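PDB 5OJ5: photosystem II assembly protein Ycf48 from Thermosynechococcus elongatus, which acts as an assembly factor early in photosystem II biogenesis, binds the C-terminal extension of the D1 precursor and takes part in replacing photodamaged D1. Local coordinates for residues S154-T159 with I164-D169; V283-A286 with L292-S295; F249-P252 with E256-G259. All coordinates share one frame; numbering follows the deposited sequence. Where two conformers were deposited one is given.

Interaction 1 of 3, residues S154-T159 with I164-D169; sequences SAEMIT and IYRTKD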
ATOM      1  N   SER A 154       4.431  -7.727  19.250  1.00  9.67           N
ATOM      2  CA  SER A 154       5.028  -8.380  18.096  1.00  9.60           C
ATOM      3  C   SER A 154       4.830  -7.544  16.834  1.00  9.46           C
ATOM      4  O   SER A 154       3.803  -6.880  16.647  1.00  9.69           O
ATOM      5  CB  SER A 154       4.388  -9.753  17.901  1.00 10.00           C
ATOM      6  OG  SER A 154       4.833 -10.709  18.874  1.00 10.76           O
ATOM      7  N   ALA A 155       5.824  -7.619  15.948  1.00  9.73           N
ATOM      8  CA  ALA A 155       5.736  -6.926  14.663  1.00  9.75           C
ATOM      9  C   ALA A 155       6.712  -7.585  13.705  1.00 10.22           C
ATOM     10  O   ALA A 155       7.683  -8.230  14.118  1.00 11.26           O
ATOM     11  CB  ALA A 155       6.058  -5.447  14.793  1.00 11.09           C
ATOM     12  N   GLU A 156       6.464  -7.405  12.416  1.00 10.29           N
ATOM     13  CA  GLU A 156       7.399  -7.822  11.378  1.00 10.62           C
ATOM     14  C   GLU A 156       7.783  -6.647  10.520  1.00  9.18           C
ATOM     15  O   GLU A 156       6.981  -5.771  10.257  1.00  9.81           O
ATOM     16  CB  GLU A 156       6.851  -8.902  10.566  1.00 17.38           C
ATOM     17  CG  GLU A 156       5.597  -8.797   9.989  1.00 22.49           C
ATOM     18  CD  GLU A 156       5.095 -10.182   9.564  1.00 27.15           C
ATOM     19  OE1 GLU A 156       4.536 -10.268   8.472  1.00 26.22           O
ATOM     20  OE2 GLU A 156       5.280 -11.212  10.275  1.00 28.61           O
ATOM     21  N   MET A 157       9.043  -6.644  10.100  0.65 10.13           N
ATOM     22  CA  MET A 157       9.621  -5.567   9.314  0.65  9.72           C
ATOM     23  C   MET A 157      10.325  -6.137   8.089  0.65  9.20           C
ATOM     24  O   MET A 157      11.004  -7.166   8.172  0.65 10.06           O
ATOM     25  CB  MET A 157      10.650  -4.811  10.211  0.65 10.76           C
ATOM     26  CG  MET A 157      11.382  -3.707   9.441  0.65 12.16           C
ATOM     27  SD  MET A 157      12.399  -2.621  10.399  0.65 14.93           S
ATOM     28  CE  MET A 157      13.496  -3.783  11.237  0.65 16.70           C
ATOM     29  N   ILE A 158      10.175  -5.454   6.968  1.00  9.44           N
ATOM     30  CA  ILE A 158      10.888  -5.817   5.746  1.00  9.32           C
ATOM     31  C   ILE A 158      11.671  -4.599   5.300  1.00  8.96           C
ATOM     32  O   ILE A 158      11.131  -3.478   5.266  1.00  9.54           O
ATOM     33  CB  ILE A 158       9.935  -6.301   4.631  1.00 10.63           C
ATOM     34  CG1 ILE A 158       9.135  -7.478   5.186  1.00 14.71           C
ATOM     35  CG2 ILE A 158      10.748  -6.738   3.402  1.00 10.99           C
ATOM     36  CD1 ILE A 158       8.380  -8.278   4.137  1.00 15.12           C
ATOM     37  N   THR A 159      12.938  -4.815   4.910  1.00  9.15           N
ATOM     38  CA  THR A 159      13.737  -3.714   4.380  1.00  9.61           C
ATOM     39  C   THR A 159      13.520  -3.532   2.901  1.00  9.96           C
ATOM     40  O   THR A 159      12.908  -4.354   2.229  1.00 10.14           O
ATOM     41  CB  THR A 159      15.229  -3.879   4.680  1.00 10.36           C
ATOM     42  OG1 THR A 159      15.764  -4.870   3.808  1.00  9.82           O
ATOM     43  CG2 THR A 159      15.493  -4.234   6.154  1.00 12.48           C
ATOM     44  N   ILE A 164      13.965  -9.660   6.112  1.00 10.70           N
ATOM     45  CA  ILE A 164      12.742  -9.789   6.894  1.00 11.10           C
ATOM     46  C   ILE A 164      13.117 -10.110   8.335  1.00 11.31           C
ATOM     47  O   ILE A 164      13.893 -11.041   8.584  1.00 11.88           O
ATOM     48  CB  ILE A 164      11.827 -10.899   6.342  1.00 12.17           C
ATOM     49  CG1 ILE A 164      11.529 -10.668   4.864  1.00 12.31           C
ATOM     50  CG2 ILE A 164      10.556 -11.003   7.195  1.00 13.27           C
ATOM     51  CD1 ILE A 164      10.616 -11.727   4.242  1.00 14.29           C
ATOM     52  N   TYR A 165      12.560  -9.351   9.273  1.00 11.55           N
ATOM     53  CA  TYR A 165      12.820  -9.485  10.701  1.00 12.91           C
ATOM     54  C   TYR A 165      11.507  -9.506  11.472  1.00 12.77           C
ATOM     55  O   TYR A 165      10.515  -8.908  11.055  1.00 14.37           O
ATOM     56  CB  TYR A 165      13.639  -8.302  11.211  1.00 13.59           C
ATOM     57  CG  TYR A 165      14.981  -8.246  10.566  1.00 13.99           C
ATOM     58  CD1 TYR A 165      16.085  -8.825  11.168  1.00 15.28           C
ATOM     59  CD2 TYR A 165      15.138  -7.626   9.316  1.00 16.17           C
ATOM     60  CE1 TYR A 165      17.314  -8.829  10.529  1.00 18.03           C
ATOM     61  CE2 TYR A 165      16.342  -7.603   8.684  1.00 18.20           C
ATOM     62  CZ  TYR A 165      17.420  -8.225   9.294  1.00 19.55           C
ATOM     63  OH  TYR A 165      18.616  -8.185   8.647  1.00 26.57           O
ATOM     64  N   ARG A 166      11.527 -10.143  12.635  1.00 12.39           N
ATOM     65  CA  ARG A 166      10.381 -10.135  13.523  1.00 12.63           C
ATOM     66  C   ARG A 166      10.827  -9.814  14.943  1.00 12.86           C
ATOM     67  O   ARG A 166      11.888 -10.239  15.386  1.00 15.11           O
ATOM     68  CB  ARG A 166       9.647 -11.500  13.503  1.00 16.52           C
ATOM     69  CG  ARG A 166       8.287 -11.589  14.187  1.00 20.67           C
ATOM     70  CD  ARG A 166       7.658 -13.001  14.048  1.00 25.16           C
ATOM     71  NE  ARG A 166       7.054 -13.227  12.720  1.00 29.01           N
ATOM     72  CZ  ARG A 166       7.308 -14.275  11.946  1.00 30.46           C
ATOM     73  NH1 ARG A 166       8.185 -15.189  12.351  1.00 31.26           N
ATOM     74  NH2 ARG A 166       6.705 -14.401  10.765  1.00 30.80           N
ATOM     75  N   THR A 167      10.021  -9.052  15.659  1.00 11.47           N
ATOM     76  CA  THR A 167      10.182  -8.841  17.091  1.00 11.33           C
ATOM     77  C   THR A 167       8.975  -9.423  17.802  1.00 10.27           C
ATOM     78  O   THR A 167       7.846  -9.395  17.287  1.00 10.45           O
ATOM     79  CB  THR A 167      10.339  -7.335  17.458  1.00 11.90           C
ATOM     80  OG1 THR A 167      10.681  -7.200  18.839  1.00 12.10           O
ATOM     81  CG2 THR A 167       9.072  -6.535  17.197  1.00 11.93           C
ATOM     82  N   LYS A 168       9.230  -9.888  19.026  1.00 10.66           N
ATOM     83  CA  LYS A 168       8.176 -10.318  19.940  1.00 10.50           C
ATOM     84  C   LYS A 168       8.232  -9.526  21.229  1.00 11.08           C
ATOM     85  O   LYS A 168       7.452  -9.816  22.145  1.00 12.25           O
ATOM     86  CB  LYS A 168       8.305 -11.805  20.218  1.00 11.99           C
ATOM     87  CG  LYS A 168       8.145 -12.655  18.994  1.00 13.98           C
ATOM     88  CD  LYS A 168       8.410 -14.139  19.335  1.00 16.96           C
ATOM     89  CE  LYS A 168       8.287 -15.044  18.146  1.00 19.27           C
ATOM     90  NZ  LYS A 168       8.635 -16.451  18.531  1.00 23.73           N
ATOM     91  N   ASP A 169       9.166  -8.582  21.363  1.00 12.07           N
ATOM     92  CA  ASP A 169       9.367  -7.882  22.630  1.00 13.31           C
ATOM     93  C   ASP A 169       9.400  -6.378  22.401  1.00 13.86           C
ATOM     94  O   ASP A 169      10.238  -5.647  22.949  1.00 15.15           O
ATOM     95  CB  ASP A 169      10.587  -8.383  23.397  1.00 15.63           C
ATOM     96  CG  ASP A 169      11.919  -8.207  22.663  1.00 16.49           C
ATOM     97  OD1 ASP A 169      11.960  -7.765  21.506  1.00 15.88           O
ATOM     98  OD2 ASP A 169      12.950  -8.542  23.298  1.00 19.55           O
TER
HETATM   99  O   HOH W   1       4.824 -10.336  21.554  1.00 11.54           O
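Glu156 and Arg166, paired across two antiparallel strands, form a salt bridge that is long for its kind: OE2 of Glu156 lies 3.5 Å from NH2 of Arg166. The two side chains run side by side in the same direction, and the carboxylate oxygen sits at the edge of the guanidinium, near its plane, although the two flat groups are turned 40° apart. Glu156 reaches this place with CG wedged between the backbone N and the carbonyl carbon (chi1 52°), whereas the arginine chain, extended through CG, bends at chi3 (-78°) to swing its end round to the acid. The other oxygen, OE1, is held by Arg190 and the hydroxyl of Tyr196, both from the next blade of the propeller. On the same face Ile158 lies alongside Ile164, the two CG1 atoms 4.0 Å apart.

Residues 154-159 and 164-167 are the two middle strands of a four-stranded antiparallel blade. Ala155 with Thr167 and Met157 with Tyr165 are its hydrogen-bonded pairs here; the bond from Met157 N to Tyr165 O, 2.9 Å, is nearly straight. On the opposite face of the sheet from Glu156, CG2 of Thr167 comes within 4.0 Å of CB of Ala155, and both side chains rest on Trp113 of the preceding blade. OG1 of Thr167 accepts the N-H of Asp169 in an ST turn and is also hydrogen-bonded to the backbone O of Asn173. At the Ser154 end of the pair, a water takes a hydrogen bond from Ser154 OG and gives one to Lys168 O, each 2.7 Å long.

With one oxygen facing Arg166 and the other gripped from the neighbouring blade, the buried Glu156 is probably kept ionised, and its charge pairs would link this blade to the next.

Interaction 2 of 3, residues V283-A286 with L292-S295; sequences VWLA and LLCS
Leu292 meets Trp284 at the edge of the indole, its CG 3.7 Å from CE3 of the tryptophan and close to the ring plane. Placed opposite the backbone N (chi1 -176°), this CG lets the branch lean across the sheet, where CD1 also reaches CB of Ala286 at 4.0 Å.

The next residue, Leu293, turns to the other face, beside Leu285; their methyl ends only just meet, with CD1 of Leu293 4.3 Å from CD2 of Leu285. Its backbone is bonded in both directions to Leu285, and the carbonyl that receives the Leu285 N-H has the donor tilted 24° from its plane. Phe272 packs against both leucines. The two segments are the central strands of a four-stranded antiparallel propeller blade, 272-277 lying beyond one and 303-304 beyond the other.

Cys294 is back on the side of the sheet that carries Trp284 and lies over the six-membered ring of its indole. Its CB stands 3.6 Å from the centroid of that ring, a CH-pi contact only 4° off the normal, and SG adds a sulfur-aromatic contact at 4.0 Å from the same centroid. Trp47 meets the tryptophan ring edge-to-face, while the indole N-H is taken by Glu282.

Ser295 pairs with Val283 through two backbone hydrogen bonds, the one from Ser295 N to Val283 O measuring 2.8 Å and both lying in the plane of the accepting carbonyl. The CB atoms of Ser295 and Val283 are 4.3 Å apart, and OG of the serine is hydrogen-bonded to Gly299 N and Thr301 O.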
ATOM      1  N   VAL A 283     -13.770  -4.584  -7.217  1.00 12.44           N
ATOM      2  CA  VAL A 283     -12.346  -4.301  -7.315  1.00 12.60           C
ATOM      3  C   VAL A 283     -12.171  -2.893  -7.841  1.00 11.43           C
ATOM      4  O   VAL A 283     -12.890  -2.469  -8.742  1.00 12.28           O
ATOM      5  CB  VAL A 283     -11.655  -5.264  -8.299  1.00 13.39           C
ATOM      6  CG1 VAL A 283     -10.147  -5.253  -8.021  1.00 15.21           C
ATOM      7  CG2 VAL A 283     -12.239  -6.687  -8.220  1.00 15.86           C
ATOM      8  N   TRP A 284     -11.208  -2.162  -7.275  1.00 10.21           N
ATOM      9  CA  TRP A 284     -10.847  -0.829  -7.720  1.00 10.25           C
ATOM     10  C   TRP A 284      -9.422  -0.852  -8.259  1.00  9.65           C
ATOM     11  O   TRP A 284      -8.542  -1.548  -7.741  1.00 10.60           O
ATOM     12  CB  TRP A 284     -11.013   0.172  -6.582  1.00 11.11           C
ATOM     13  CG  TRP A 284     -12.450   0.426  -6.266  1.00 11.24           C
ATOM     14  CD1 TRP A 284     -13.255  -0.329  -5.458  1.00 12.33           C
ATOM     15  CD2 TRP A 284     -13.275   1.445  -6.850  1.00 11.04           C
ATOM     16  NE1 TRP A 284     -14.540   0.205  -5.478  1.00 12.73           N
ATOM     17  CE2 TRP A 284     -14.566   1.286  -6.319  1.00 11.84           C
ATOM     18  CE3 TRP A 284     -13.020   2.489  -7.755  1.00 11.91           C
ATOM     19  CZ2 TRP A 284     -15.625   2.142  -6.654  1.00 13.32           C
ATOM     20  CZ3 TRP A 284     -14.080   3.319  -8.119  1.00 13.18           C
ATOM     21  CH2 TRP A 284     -15.360   3.150  -7.544  1.00 13.90           C
ATOM     22  N   LEU A 285      -9.189  -0.041  -9.291  1.00  9.83           N
ATOM     23  CA  LEU A 285      -7.933   0.014 -10.003  1.00  9.85           C
ATOM     24  C   LEU A 285      -7.601   1.475 -10.208  1.00 10.31           C
ATOM     25  O   LEU A 285      -8.362   2.203 -10.845  1.00 11.28           O
ATOM     26  CB  LEU A 285      -8.078  -0.751 -11.331  1.00 10.86           C
ATOM     27  CG  LEU A 285      -6.869  -0.819 -12.229  1.00 11.67           C
ATOM     28  CD1 LEU A 285      -5.725  -1.595 -11.600  1.00 11.76           C
ATOM     29  CD2 LEU A 285      -7.276  -1.491 -13.531  1.00 13.16           C
ATOM     30  N   ALA A 286      -6.490   1.903  -9.615  1.00 10.15           N
ATOM     31  CA  ALA A 286      -6.079   3.297  -9.578  1.00 10.80           C
ATOM     32  C   ALA A 286      -4.843   3.493 -10.430  1.00 10.89           C
ATOM     33  O   ALA A 286      -3.936   2.666 -10.411  1.00 12.19           O
ATOM     34  CB  ALA A 286      -5.761   3.700  -8.135  1.00 12.36           C
ATOM     35  N   LEU A 292      -9.331   5.998 -12.469  1.00 12.54           N
ATOM     36  CA  LEU A 292      -9.860   5.175 -11.396  1.00 12.16           C
ATOM     37  C   LEU A 292     -10.998   4.360 -11.970  1.00 11.93           C
ATOM     38  O   LEU A 292     -11.976   4.941 -12.465  1.00 12.52           O
ATOM     39  CB  LEU A 292     -10.320   6.024 -10.218  1.00 12.31           C
ATOM     40  CG  LEU A 292     -10.808   5.228  -8.990  1.00 12.93           C
ATOM     41  CD1 LEU A 292      -9.699   4.370  -8.397  1.00 13.29           C
ATOM     42  CD2 LEU A 292     -11.349   6.171  -7.916  1.00 14.81           C
ATOM     43  N   LEU A 293     -10.889   3.034 -11.894  1.00 11.00           N
ATOM     44  CA  LEU A 293     -11.846   2.122 -12.473  1.00 11.15           C
ATOM     45  C   LEU A 293     -12.362   1.175 -11.397  1.00 10.73           C
ATOM     46  O   LEU A 293     -11.682   0.889 -10.405  1.00 10.66           O
ATOM     47  CB  LEU A 293     -11.210   1.287 -13.579  1.00 12.24           C
ATOM     48  CG  LEU A 293     -10.410   2.028 -14.671  1.00 17.96           C
ATOM     49  CD1 LEU A 293      -9.987   1.004 -15.758  1.00 20.40           C
ATOM     50  CD2 LEU A 293     -11.012   3.241 -15.227  1.00 19.42           C
ATOM     51  N   CYS A 294     -13.569   0.654 -11.642  1.00 10.76           N
ATOM     52  CA  CYS A 294     -14.198  -0.312 -10.775  1.00 11.49           C
ATOM     53  C   CYS A 294     -14.721  -1.480 -11.589  1.00 11.73           C
ATOM     54  O   CYS A 294     -15.357  -1.290 -12.628  1.00 13.00           O
ATOM     55  CB  CYS A 294     -15.333   0.324  -9.983  1.00 13.22           C
ATOM     56  SG  CYS A 294     -16.260  -0.761  -8.930  1.00 15.34           S
ATOM     57  N   SER A 295     -14.477  -2.678 -11.085  1.00 11.63           N
ATOM     58  CA  SER A 295     -15.096  -3.887 -11.605  1.00 12.31           C
ATOM     59  C   SER A 295     -16.020  -4.449 -10.543  1.00 12.55           C
ATOM     60  O   SER A 295     -15.649  -4.545  -9.363  1.00 14.20           O
ATOM     61  CB  SER A 295     -14.000  -4.902 -11.936  1.00 13.27           C
ATOM     62  OG  SER A 295     -14.620  -6.150 -12.272  1.00 13.67           O
TER

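Interaction 3 of 3, residues F249-P252 with E256-G259; sequences FSDP and ENWG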
ATOM      1  N   PHE A 249      -4.597 -12.076 -13.507  1.00 14.63           N
ATOM      2  CA  PHE A 249      -4.842 -12.798 -12.266  1.00 14.49           C
ATOM      3  C   PHE A 249      -4.331 -14.222 -12.401  1.00 15.13           C
ATOM      4  O   PHE A 249      -4.434 -14.842 -13.468  1.00 16.65           O
ATOM      5  CB  PHE A 249      -6.349 -12.854 -11.961  1.00 15.73           C
ATOM      6  CG  PHE A 249      -6.970 -11.500 -11.808  1.00 15.09           C
ATOM      7  CD1 PHE A 249      -6.968 -10.885 -10.579  1.00 15.64           C
ATOM      8  CD2 PHE A 249      -7.493 -10.816 -12.888  1.00 16.53           C
ATOM      9  CE1 PHE A 249      -7.528  -9.601 -10.419  1.00 15.43           C
ATOM     10  CE2 PHE A 249      -8.049  -9.539 -12.730  1.00 17.34           C
ATOM     11  CZ  PHE A 249      -8.058  -8.934 -11.487  1.00 16.80           C
ATOM     12  N   SER A 250      -3.816 -14.758 -11.299  1.00 14.25           N
ATOM     13  CA  SER A 250      -3.289 -16.108 -11.330  1.00 15.56           C
ATOM     14  C   SER A 250      -4.423 -17.144 -11.317  1.00 17.83           C
ATOM     15  O   SER A 250      -5.558 -16.882 -10.898  1.00 17.78           O
ATOM     16  CB  SER A 250      -2.311 -16.327 -10.173  1.00 15.48           C
ATOM     17  OG  SER A 250      -2.958 -16.294  -8.927  1.00 14.95           O
ATOM     18  N   ASP A 251      -4.079 -18.335 -11.809  0.52 20.64           N
ATOM     19  CA  ASP A 251      -5.014 -19.455 -11.928  0.52 24.96           C
ATOM     20  C   ASP A 251      -5.374 -19.963 -10.537  0.52 26.83           C
ATOM     21  O   ASP A 251      -4.484 -20.117  -9.691  0.52 27.64           O
ATOM     22  CB  ASP A 251      -4.268 -20.545 -12.723  0.52 27.91           C
ATOM     23  CG  ASP A 251      -4.964 -21.916 -12.722  0.52 31.41           C
ATOM     24  OD1 ASP A 251      -4.297 -22.906 -13.105  0.52 33.78           O
ATOM     25  OD2 ASP A 251      -6.148 -22.025 -12.365  0.52 33.10           O
ATOM     26  N   PRO A 252      -6.651 -20.226 -10.247  1.00 28.93           N
ATOM     27  CA  PRO A 252      -6.967 -20.775  -8.919  1.00 31.95           C
ATOM     28  C   PRO A 252      -6.290 -22.107  -8.621  1.00 33.83           C
ATOM     29  O   PRO A 252      -5.958 -22.371  -7.461  1.00 35.60           O
ATOM     30  CB  PRO A 252      -8.502 -20.874  -8.924  1.00 33.53           C
ATOM     31  CG  PRO A 252      -8.909 -20.701 -10.358  1.00 32.99           C
ATOM     32  CD  PRO A 252      -7.864 -19.846 -10.992  1.00 30.67           C
ATOM     33  N   GLU A 256       1.305 -20.209 -10.016  1.00 39.99           N
ATOM     34  CA  GLU A 256       2.335 -19.826 -10.966  1.00 41.62           C
ATOM     35  C   GLU A 256       1.843 -19.790 -12.403  1.00 39.80           C
ATOM     36  O   GLU A 256       2.600 -19.360 -13.281  1.00 41.34           O
ATOM     37  CB  GLU A 256       3.580 -20.702 -10.812  1.00 45.73           C
ATOM     38  CG  GLU A 256       4.328 -20.432  -9.511  1.00 48.79           C
ATOM     39  CD  GLU A 256       5.165 -21.609  -9.074  1.00 51.34           C
ATOM     40  OE1 GLU A 256       5.514 -21.698  -7.871  1.00 51.76           O
ATOM     41  OE2 GLU A 256       5.486 -22.439  -9.951  1.00 52.38           O
ATOM     42  N   ASN A 257       0.590 -20.182 -12.654  1.00 35.40           N
ATOM     43  CA  ASN A 257      -0.043 -20.026 -13.957  1.00 31.98           C
ATOM     44  C   ASN A 257      -0.931 -18.781 -13.953  1.00 26.92           C
ATOM     45  O   ASN A 257      -1.582 -18.461 -12.956  1.00 26.55           O
ATOM     46  CB  ASN A 257      -0.877 -21.255 -14.342  1.00 35.42           C
ATOM     47  CG  ASN A 257      -0.038 -22.381 -14.977  1.00 39.95           C
ATOM     48  OD1 ASN A 257      -0.115 -23.535 -14.544  1.00 42.40           O
ATOM     49  ND2 ASN A 257       0.744 -22.053 -16.005  1.00 41.13           N
ATOM     50  N   TRP A 258      -0.973 -18.099 -15.081  1.00 25.00           N
ATOM     51  CA  TRP A 258      -1.556 -16.772 -15.149  1.00 22.63           C
ATOM     52  C   TRP A 258      -2.569 -16.760 -16.283  1.00 23.66           C
ATOM     53  O   TRP A 258      -2.395 -17.424 -17.312  1.00 26.00           O
ATOM     54  CB  TRP A 258      -0.450 -15.707 -15.324  1.00 22.52           C
ATOM     55  CG  TRP A 258       0.278 -15.455 -14.064  1.00 20.98           C
ATOM     56  CD1 TRP A 258       1.347 -16.147 -13.543  1.00 19.48           C
ATOM     57  CD2 TRP A 258      -0.089 -14.518 -13.075  1.00 16.41           C
ATOM     58  NE1 TRP A 258       1.695 -15.666 -12.321  1.00 20.71           N
ATOM     59  CE2 TRP A 258       0.835 -14.651 -12.006  1.00 17.22           C
ATOM     60  CE3 TRP A 258      -1.078 -13.519 -12.990  1.00 15.69           C
ATOM     61  CZ2 TRP A 258       0.789 -13.872 -10.905  1.00 17.67           C
ATOM     62  CZ3 TRP A 258      -1.101 -12.749 -11.855  1.00 14.16           C
ATOM     63  CH2 TRP A 258      -0.159 -12.919 -10.856  1.00 15.44           C
ATOM     64  N   GLY A 259      -3.636 -16.011 -16.067  1.00 23.38           N
ATOM     65  CA  GLY A 259      -4.719 -15.878 -17.017  1.00 24.56           C
ATOM     66  C   GLY A 259      -4.433 -14.870 -18.113  1.00 24.65           C
ATOM     67  O   GLY A 259      -3.321 -14.364 -18.267  1.00 25.94           O
TER
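Ser250 lies over the indole of Trp258 in a CH-pi contact. CB of Ser250 sits 3.8 Å from the centroid of the six-membered ring and just 3° from its normal, centred on the face. Trp258 has its CG anti to the carbonyl carbon (chi1 -76°), which folds the ring back across the neighbouring backbone: CE3 comes within 3.4 Å of the carbonyl carbon of Phe249, and CZ3 equally near to Ser250 N. The ring thus touches the Phe249-Ser250 peptide as well as the serine side chain, with Leu238 and Met240 of the adjoining strand also touching it.

Two backbone hydrogen bonds flank this contact. Gly259 N donates to Phe249 O at 3.0 Å, and Asp251 N to Asn257 O at 2.8 Å, the latter with its donor tilted 33° from the carbonyl plane. Together they set Ser250 and Trp258 opposite each other as an antiparallel non-hydrogen-bonded pair. This extends the three-stranded sheet 227-232, 238-242 and 246-251 at its outer edge, the position that a fourth strand occupies in the other blades of this seven-bladed propeller.

Van der Waals contact accounts for the rest. Asp251 and Asn257 lie side by side and point the same way, with their CB atoms 3.8 Å apart. CB of Asp251 also approaches Asn257 O at 3.4 Å. Asp251 and Ser250 have polar partners outside the pair: in the conformer given, OD2 of Asp251 accepts from Asp253 N, while OG of Ser250 is hydrogen-bonded to the backbone N of Leu238.

Overall arrangement
From the N terminus, the chain first closes interaction 1, a hairpin with four residues between its segments, then interaction 3, where three residues separate 249-252 from 256-259, and last interaction 2, a hairpin with a five-residue gap. The three loops follow one another in series; none nests in or crosses another. Each lies in a different blade: interactions 1 and 2 join the middle strands of their blades, and interaction 3 ties the outer edge of its sheet to the following loop. Interactions 1 and 2 are on opposite sides of the chain's centre, their centres about 32 Å apart, whereas the nearest atoms of interactions 2 and 3, in successive blades, are about 5 Å apart without touching.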